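Local coordinates for protein membrane-bound lytic murein transglycosylase (Agrobacterium tumefaciens, PDB 2PNW) that probably cleaves the glycan strands of peptidoglycan between N-acetylmuramic acid and N-acetylglucosamine, leaving 1,6-anhydromuramoyl ends, at residues 128-132 / 133-137; 165-168 / 169-172; 36-39 / 40-44. All coordinates share one frame; numbering follows the deposited sequence. Where two conformers were deposited one is given.

Contact 1 (128-132 / 133-137)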
loop_
_atom_site.group_PDB
_atom_site.type_symbol
_atom_site.label_atom_id
_atom_site.label_comp_id
_atom_site.label_asym_id
_atom_site.label_seq_id
_atom_site.Cartn_x
_atom_site.Cartn_y
_atom_site.Cartn_z
ATOM N N VAL A 128 20.522 8.316 -1.314
ATOM C CA VAL A 128 20.686 7.789 -2.676
ATOM C C VAL A 128 20.153 6.369 -2.793
ATOM O O VAL A 128 20.177 5.598 -1.828
ATOM C CB VAL A 128 22.162 7.858 -3.126
ATOM C CG1 VAL A 128 22.614 9.311 -3.190
ATOM C CG2 VAL A 128 23.093 6.990 -2.152
ATOM N N ASP A 129 19.629 6.045 -3.974
ATOM C CA ASP A 129 19.342 4.667 -4.344
ATOM C C ASP A 129 20.631 3.856 -4.406
ATOM O O ASP A 129 21.705 4.356 -4.832
ATOM C CB ASP A 129 18.608 4.599 -5.694
ATOM C CG ASP A 129 17.387 5.480 -5.714
ATOM O OD1 ASP A 129 16.305 5.014 -5.344
ATOM O OD2 ASP A 129 17.539 6.689 -5.991
ATOM N N ILE A 130 20.506 2.587 -4.019
ATOM C CA ILE A 130 21.663 1.683 -4.005
ATOM C C ILE A 130 21.516 0.597 -5.061
ATOM O O ILE A 130 20.478 -0.047 -5.154
ATOM C CB ILE A 130 21.825 0.999 -2.619
ATOM C CG1 ILE A 130 21.983 2.041 -1.508
ATOM C CG2 ILE A 130 23.010 -0.038 -2.611
ATOM C CD1 ILE A 130 23.322 2.823 -1.532
ATOM N N ASP A 131 22.581 0.357 -5.822
ATOM C CA ASP A 131 22.630 -0.831 -6.685
ATOM C C ASP A 131 24.082 -1.264 -6.825
ATOM O O ASP A 131 24.947 -0.773 -6.116
ATOM C CB ASP A 131 21.979 -0.561 -8.057
ATOM C CG ASP A 131 22.640 0.589 -8.819
ATOM O OD1 ASP A 131 23.798 0.954 -8.507
ATOM O OD2 ASP A 131 21.969 1.156 -9.720
ATOM N N ASN A 132 24.364 -2.172 -7.751
ATOM C CA ASN A 132 25.757 -2.632 -7.920
ATOM C C ASN A 132 26.797 -1.526 -8.120
ATOM O O ASN A 132 27.928 -1.629 -7.624
ATOM C CB ASN A 132 25.872 -3.663 -9.054
ATOM C CG ASN A 132 27.133 -4.488 -8.938
ATOM O OD1 ASN A 132 27.242 -5.348 -8.055
ATOM N ND2 ASN A 132 28.107 -4.204 -9.790
ATOM N N ASP A 133 26.415 -0.458 -8.814
ATOM C CA ASP A 133 27.358 0.612 -9.144
ATOM C C ASP A 133 27.900 1.323 -7.896
ATOM O O ASP A 133 29.040 1.812 -7.914
ATOM C CB ASP A 133 26.718 1.661 -10.059
ATOM C CG ASP A 133 26.220 1.086 -11.382
ATOM O OD1 ASP A 133 26.638 -0.047 -11.755
ATOM O OD2 ASP A 133 25.397 1.787 -12.048
ATOM N N ASN A 134 27.101 1.399 -6.820
ATOM C CA ASN A 134 27.521 2.208 -5.679
ATOM C C ASN A 134 27.534 1.486 -4.319
ATOM O O ASN A 134 27.986 2.063 -3.327
ATOM C CB ASN A 134 26.747 3.544 -5.600
ATOM C CG ASN A 134 25.268 3.358 -5.265
ATOM O OD1 ASN A 134 24.761 2.245 -5.277
ATOM N ND2 ASN A 134 24.567 4.462 -4.978
ATOM N N ARG A 135 27.063 0.239 -4.282
ATOM C CA ARG A 135 26.993 -0.499 -2.996
ATOM C C ARG A 135 28.386 -0.721 -2.457
ATOM O O ARG A 135 29.227 -1.361 -3.113
ATOM C CB ARG A 135 26.270 -1.826 -3.161
ATOM C CG ARG A 135 25.975 -2.551 -1.814
ATOM C CD ARG A 135 25.325 -3.905 -2.061
ATOM N NE ARG A 135 23.988 -3.760 -2.642
ATOM C CZ ARG A 135 23.677 -4.062 -3.900
ATOM N NH1 ARG A 135 24.623 -4.492 -4.727
ATOM N NH2 ARG A 135 22.433 -3.899 -4.340
ATOM N N PRO A 136 28.654 -0.195 -1.251
ATOM C CA PRO A 136 29.977 -0.390 -0.669
ATOM C C PRO A 136 30.197 -1.840 -0.221
ATOM O O PRO A 136 29.242 -2.588 0.004
ATOM C CB PRO A 136 30.020 0.591 0.508
ATOM C CG PRO A 136 28.630 1.051 0.734
ATOM C CD PRO A 136 27.748 0.613 -0.403
ATOM N N ASP A 137 31.468 -2.221 -0.148
ATOM C CA ASP A 137 31.864 -3.526 0.344
ATOM C C ASP A 137 31.265 -3.749 1.740
ATOM O O ASP A 137 31.384 -2.880 2.611
ATOM C CB ASP A 137 33.386 -3.612 0.411
ATOM C CG ASP A 137 34.016 -3.796 -0.963
ATOM O OD1 ASP A 137 33.267 -3.910 -1.966
ATOM O OD2 ASP A 137 35.263 -3.851 -1.028
HETATM O O HOH W 1 27.435 -5.112 -4.659
HETATM O O HOH W 2 28.888 -2.759 -5.550
#
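An Asx turn nested in a type I beta turn leads the chain out of strand 127-129, an edge strand of the small antiparallel sheet in the MltA-specific insert, and N134 and D131 tie it together from its two ends. The amide of N134 grips the backbone at and just past the strand end: ND2 donates to D129 O (2.9 Å, N-H...O angle 165°), and OD1 accepts D131 N (2.9 Å). ND2 lies in the carbonyl plane of D129, and D129 O lies close to the N134 amide plane. With both its oxygen and its nitrogen engaged, the amide's flip is fixed. CG of N134 lies between the backbone N and the carbonyl carbon (chi1 68°), which folds the short side chain back onto the strand end. D131 closes the turn itself. Its carbonyl O accepts both N134 N (3.1 Å), from well above the carbonyl plane, and R135 N (3.0 Å), almost along the C=O direction. Its carboxylate oxygen OD1 takes D133 N (3.0 Å) from above the carboxylate plane, the bond that defines the Asx turn. That bond brings two acids near each other: D133 OD2 is 4.0 Å from D131 OD1, the carboxylate planes 71° apart, which may raise their pKa values slightly. On the apolar side, I130 lies across N134 and R135 at about a right angle, and with V128, N134 and P136 it touches I153 of strand 152-154. D129 turns its carboxylate away to a salt bridge with R123. I130 CG2 meets R135 CB at 3.8 Å, and the arginine chain, bent at chi3, sets one guanidinium face below D131 O, which is offset toward the rim; water 1 lies at the guanidinium edge and accepts from NH1 at 2.9 Å.

Contact 2 (165-168 / 169-172)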
loop_
_atom_site.group_PDB
_atom_site.type_symbol
_atom_site.label_atom_id
_atom_site.label_comp_id
_atom_site.label_asym_id
_atom_site.label_seq_id
_atom_site.Cartn_x
_atom_site.Cartn_y
_atom_site.Cartn_z
ATOM N N GLY A 165 16.353 14.916 15.623
ATOM C CA GLY A 165 16.712 16.186 14.966
ATOM C C GLY A 165 17.840 16.221 13.936
ATOM O O GLY A 165 18.314 17.309 13.580
ATOM N N CYS A 166 18.255 15.085 13.394
ATOM C CA CYS A 166 19.468 15.134 12.546
ATOM C C CYS A 166 19.261 15.831 11.187
ATOM O O CYS A 166 20.247 16.115 10.480
ATOM C CB CYS A 166 20.094 13.747 12.363
ATOM S SG CYS A 166 19.090 12.593 11.409
ATOM N N LEU A 167 18.009 16.087 10.814
ATOM C CA LEU A 167 17.687 16.746 9.521
ATOM C C LEU A 167 17.241 18.212 9.649
ATOM O O LEU A 167 16.846 18.843 8.659
ATOM C CB LEU A 167 16.608 15.956 8.771
ATOM C CG LEU A 167 16.943 14.505 8.367
ATOM C CD1 LEU A 167 15.751 13.880 7.589
ATOM C CD2 LEU A 167 18.226 14.412 7.547
ATOM N N ARG A 168 17.263 18.743 10.869
ATOM C CA ARG A 168 16.775 20.108 11.130
ATOM C C ARG A 168 17.597 21.189 10.439
ATOM O O ARG A 168 18.806 21.042 10.266
ATOM C CB ARG A 168 16.812 20.421 12.637
ATOM C CG ARG A 168 15.828 19.649 13.486
ATOM C CD ARG A 168 15.945 20.132 14.934
ATOM N NE ARG A 168 15.226 21.403 15.123
ATOM C CZ ARG A 168 15.534 22.339 16.023
ATOM N NH1 ARG A 168 16.579 22.188 16.841
ATOM N NH2 ARG A 168 14.799 23.443 16.101
ATOM N N GLY A 169 16.934 22.283 10.085
ATOM C CA GLY A 169 17.627 23.481 9.616
ATOM C C GLY A 169 18.103 23.396 8.177
ATOM O O GLY A 169 19.002 24.135 7.766
ATOM N N ARG A 170 17.482 22.518 7.398
ATOM C CA ARG A 170 17.924 22.297 6.020
ATOM C C ARG A 170 16.847 22.605 4.988
ATOM O O ARG A 170 17.045 22.395 3.791
ATOM C CB ARG A 170 18.428 20.856 5.884
ATOM C CG ARG A 170 19.695 20.601 6.737
ATOM C CD ARG A 170 20.271 19.218 6.516
ATOM N NE ARG A 170 20.487 18.961 5.092
ATOM C CZ ARG A 170 20.568 17.737 4.577
ATOM N NH1 ARG A 170 20.465 16.669 5.383
ATOM N NH2 ARG A 170 20.756 17.579 3.264
ATOM N N GLY A 171 15.701 23.088 5.461
ATOM C CA GLY A 171 14.591 23.413 4.573
ATOM C C GLY A 171 13.926 22.204 3.949
ATOM O O GLY A 171 13.273 22.320 2.912
ATOM N N LEU A 172 14.044 21.044 4.607
ATOM C CA LEU A 172 13.466 19.803 4.090
ATOM C C LEU A 172 12.025 19.517 4.492
ATOM O O LEU A 172 11.444 18.526 4.046
ATOM C CB LEU A 172 14.359 18.612 4.483
ATOM C CG LEU A 172 15.740 18.564 3.813
ATOM C CD1 LEU A 172 16.628 17.510 4.508
ATOM C CD2 LEU A 172 15.560 18.249 2.305
HETATM O O HOH W 3 21.383 16.476 8.233
HETATM O O HOH W 4 15.159 20.618 7.481
#
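The van der Waals contact between L167 and R170 is slight: CD2 of the leucine approaches NH1 of the arginine at 3.8 Å, neither squarely over a face nor at an edge of the guanidinium. R170 CB and CG also pass close to the L167 carbonyl oxygen. L172, further along the same loop, does more, placing CD1 over the centre of one guanidinium face, 3.9 Å above its plane. A bend at chi3 (53°) folds the R170 chain so that its flat end comes to lie under L172. Both leucines are buried and rest on Y121 of strand 118-121, with F156 adding to the wall beside L167.

Backbone geometry explains the route of the loop. Helix 159-163 closes in a Schellman motif at G165, whose positive phi suits a glycine, and a type I beta turn runs on from G165 to R168, with R168 N donating to G165 O at 3.2 Å. G169 and G171 also have positive phi, which favours glycine.

Water carries the polar links between the two halves. Water 4 sits inside the bend and donates to L167 O (2.7 Å) while accepting from R170 N (3.0 Å) and L172 N (3.1 Å), so a single molecule serves three backbone groups. Water 3 bridges C166 O and R170 NH1, donating to the first and accepting from the second at 3.0 Å.

Charge pairing acts at the other guanidinium nitrogen, where R170 NH2 forms a salt bridge to E126.

Contact 3 (36-39 / 40-44). With SO4 (sulfate ion), chain B.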
loop_
_atom_site.group_PDB
_atom_site.type_symbol
_atom_site.label_atom_id
_atom_site.label_comp_id
_atom_site.label_asym_id
_atom_site.label_seq_id
_atom_site.Cartn_x
_atom_site.Cartn_y
_atom_site.Cartn_z
ATOM N N LEU A 36 -2.839 1.950 -18.307
ATOM C CA LEU A 36 -2.393 1.904 -19.716
ATOM C C LEU A 36 -1.653 3.188 -20.106
ATOM O O LEU A 36 -0.585 3.135 -20.725
ATOM C CB LEU A 36 -3.561 1.625 -20.669
ATOM C CG LEU A 36 -3.224 1.425 -22.171
ATOM C CD1 LEU A 36 -2.130 0.355 -22.428
ATOM C CD2 LEU A 36 -4.479 1.065 -22.945
ATOM N N SER A 37 -2.219 4.334 -19.740
ATOM C CA SER A 37 -1.562 5.624 -19.954
ATOM C C SER A 37 -0.184 5.654 -19.311
ATOM O O SER A 37 0.792 6.124 -19.916
ATOM C CB SER A 37 -2.459 6.763 -19.410
ATOM O OG SER A 37 -1.873 8.033 -19.650
ATOM N N HIS A 38 -0.088 5.172 -18.071
ATOM C CA HIS A 38 1.197 5.135 -17.394
ATOM C C HIS A 38 2.189 4.240 -18.166
ATOM O O HIS A 38 3.345 4.634 -18.393
ATOM C CB HIS A 38 1.049 4.638 -15.951
ATOM C CG HIS A 38 2.359 4.413 -15.265
ATOM N ND1 HIS A 38 3.180 5.454 -14.877
ATOM C CD2 HIS A 38 2.999 3.273 -14.913
ATOM C CE1 HIS A 38 4.281 4.961 -14.329
ATOM N NE2 HIS A 38 4.196 3.643 -14.343
ATOM N N LEU A 39 1.761 3.038 -18.547
ATOM C CA LEU A 39 2.705 2.090 -19.182
ATOM C C LEU A 39 3.125 2.534 -20.581
ATOM O O LEU A 39 4.152 2.071 -21.100
ATOM C CB LEU A 39 2.129 0.682 -19.207
ATOM C CG LEU A 39 1.974 0.047 -17.819
ATOM C CD1 LEU A 39 1.348 -1.304 -17.956
ATOM C CD2 LEU A 39 3.354 -0.084 -17.100
ATOM N N ARG A 40 2.338 3.433 -21.179
ATOM C CA ARG A 40 2.705 4.012 -22.488
ATOM C C ARG A 40 3.685 5.170 -22.362
ATOM O O ARG A 40 4.156 5.697 -23.382
ATOM C CB ARG A 40 1.456 4.482 -23.221
ATOM C CG ARG A 40 0.638 3.311 -23.776
ATOM C CD ARG A 40 -0.687 3.812 -24.343
ATOM N NE ARG A 40 -1.368 2.775 -25.119
ATOM C CZ ARG A 40 -2.646 2.832 -25.496
ATOM N NH1 ARG A 40 -3.416 3.870 -25.148
ATOM N NH2 ARG A 40 -3.164 1.835 -26.208
ATOM N N ASN A 41 4.001 5.565 -21.129
ATOM C CA ASN A 41 4.894 6.735 -20.958
ATOM C C ASN A 41 5.772 6.613 -19.723
ATOM O O ASN A 41 6.278 7.625 -19.176
ATOM C CB ASN A 41 4.105 8.062 -20.965
ATOM C CG ASN A 41 4.988 9.307 -21.258
ATOM O OD1 ASN A 41 6.050 9.230 -21.895
ATOM N ND2 ASN A 41 4.524 10.463 -20.800
ATOM N N ALA A 42 6.035 5.370 -19.324
ATOM C CA ALA A 42 6.949 5.125 -18.208
ATOM C C ALA A 42 7.583 3.762 -18.377
ATOM O O ALA A 42 7.127 2.982 -19.210
ATOM C CB ALA A 42 6.186 5.188 -16.853
ATOM N N LYS A 43 8.608 3.460 -17.578
ATOM C CA LYS A 43 9.167 2.100 -17.573
ATOM C C LYS A 43 8.109 1.065 -17.149
ATOM O O LYS A 43 7.249 1.354 -16.295
ATOM C CB LYS A 43 10.406 1.982 -16.668
ATOM C CG LYS A 43 10.125 2.064 -15.186
ATOM C CD LYS A 43 11.419 2.017 -14.371
ATOM C CE LYS A 43 11.107 2.237 -12.908
ATOM N NZ LYS A 43 12.340 2.108 -12.035
ATOM N N PRO A 44 8.168 -0.135 -17.742
ATOM C CA PRO A 44 7.206 -1.168 -17.419
ATOM C C PRO A 44 7.356 -1.659 -15.981
ATOM O O PRO A 44 8.479 -1.664 -15.430
ATOM C CB PRO A 44 7.536 -2.305 -18.419
ATOM C CG PRO A 44 8.938 -1.987 -18.933
ATOM C CD PRO A 44 9.107 -0.529 -18.828
HETATM S S SO4 B . 9.895 2.380 -9.158
HETATM O O1 SO4 B . 9.972 3.471 -8.178
HETATM O O2 SO4 B . 9.190 2.837 -10.357
HETATM O O3 SO4 B . 11.252 1.962 -9.526
HETATM O O4 SO4 B . 9.164 1.242 -8.585
HETATM O O HOH W 5 6.608 2.421 -14.033
HETATM O O HOH W 6 5.882 0.511 -19.918
#
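R40 folds back over L36, and A42 over H38, where helix 28-39 ends and the chain enters the loop to helix 54-66. R40 lays its guanidinium flat on L36: CD2 of the leucine stands 3.5 Å above the plane, offset toward the rim, while CG and CD1 touch the inner part of the group around CZ and NE. The arginine chain is extended from CG to NE, which carries it across L36, and its NH2 makes salt bridges with both E62 and E65 of helix 54-66. A42 places its methyl over one face of the H38 imidazole, with CB only 3.2 Å from CE1. Placing CG anti to the backbone N (chi1 173°) brings this ring face against A42 CB.

Behind these side chains the helix ends by tightening. R40 N reaches L36 O (3.0 Å), a helical i to i+4 bond, whereas N41 N turns to H38 O (3.0 Å), an i to i+3 bond as in a 3-10 turn, approaching from above the carbonyl plane. Two waters then hold the departing chain. Water 6 donates to L39 O (2.6 Å) and A42 O (2.9 Å). Water 5 joins H38 NE2 to K43 O. The K43 chain, extended beyond CG, leaves the helix end for a sulfate, probably from the crystallisation liquor, which K278 and R46 also bind; K43 NZ donates to its O3 at 2.7 Å.

The three contacts follow one another along the chain in the order contact 3, contact 1, contact 2, without touching. Contacts 1 and 2 both belong to the MltA-specific insert, with centres about 25 Å and nearest atoms about 10 Å apart. Contact 3, at the end of helix 28-39, has its nearest atoms closer to contact 1, at about 8 Å, although the centres are farther apart, at about 27 Å; here D129 OD1 faces K43 NZ at 8.3 Å. The sulfate bound in part by K43 lies to one side of this approach, its O3 7.2 Å from D129 OD1. Contact 2 is remote from contact 3, about 22 Å between nearest atoms and about 35 Å between centres.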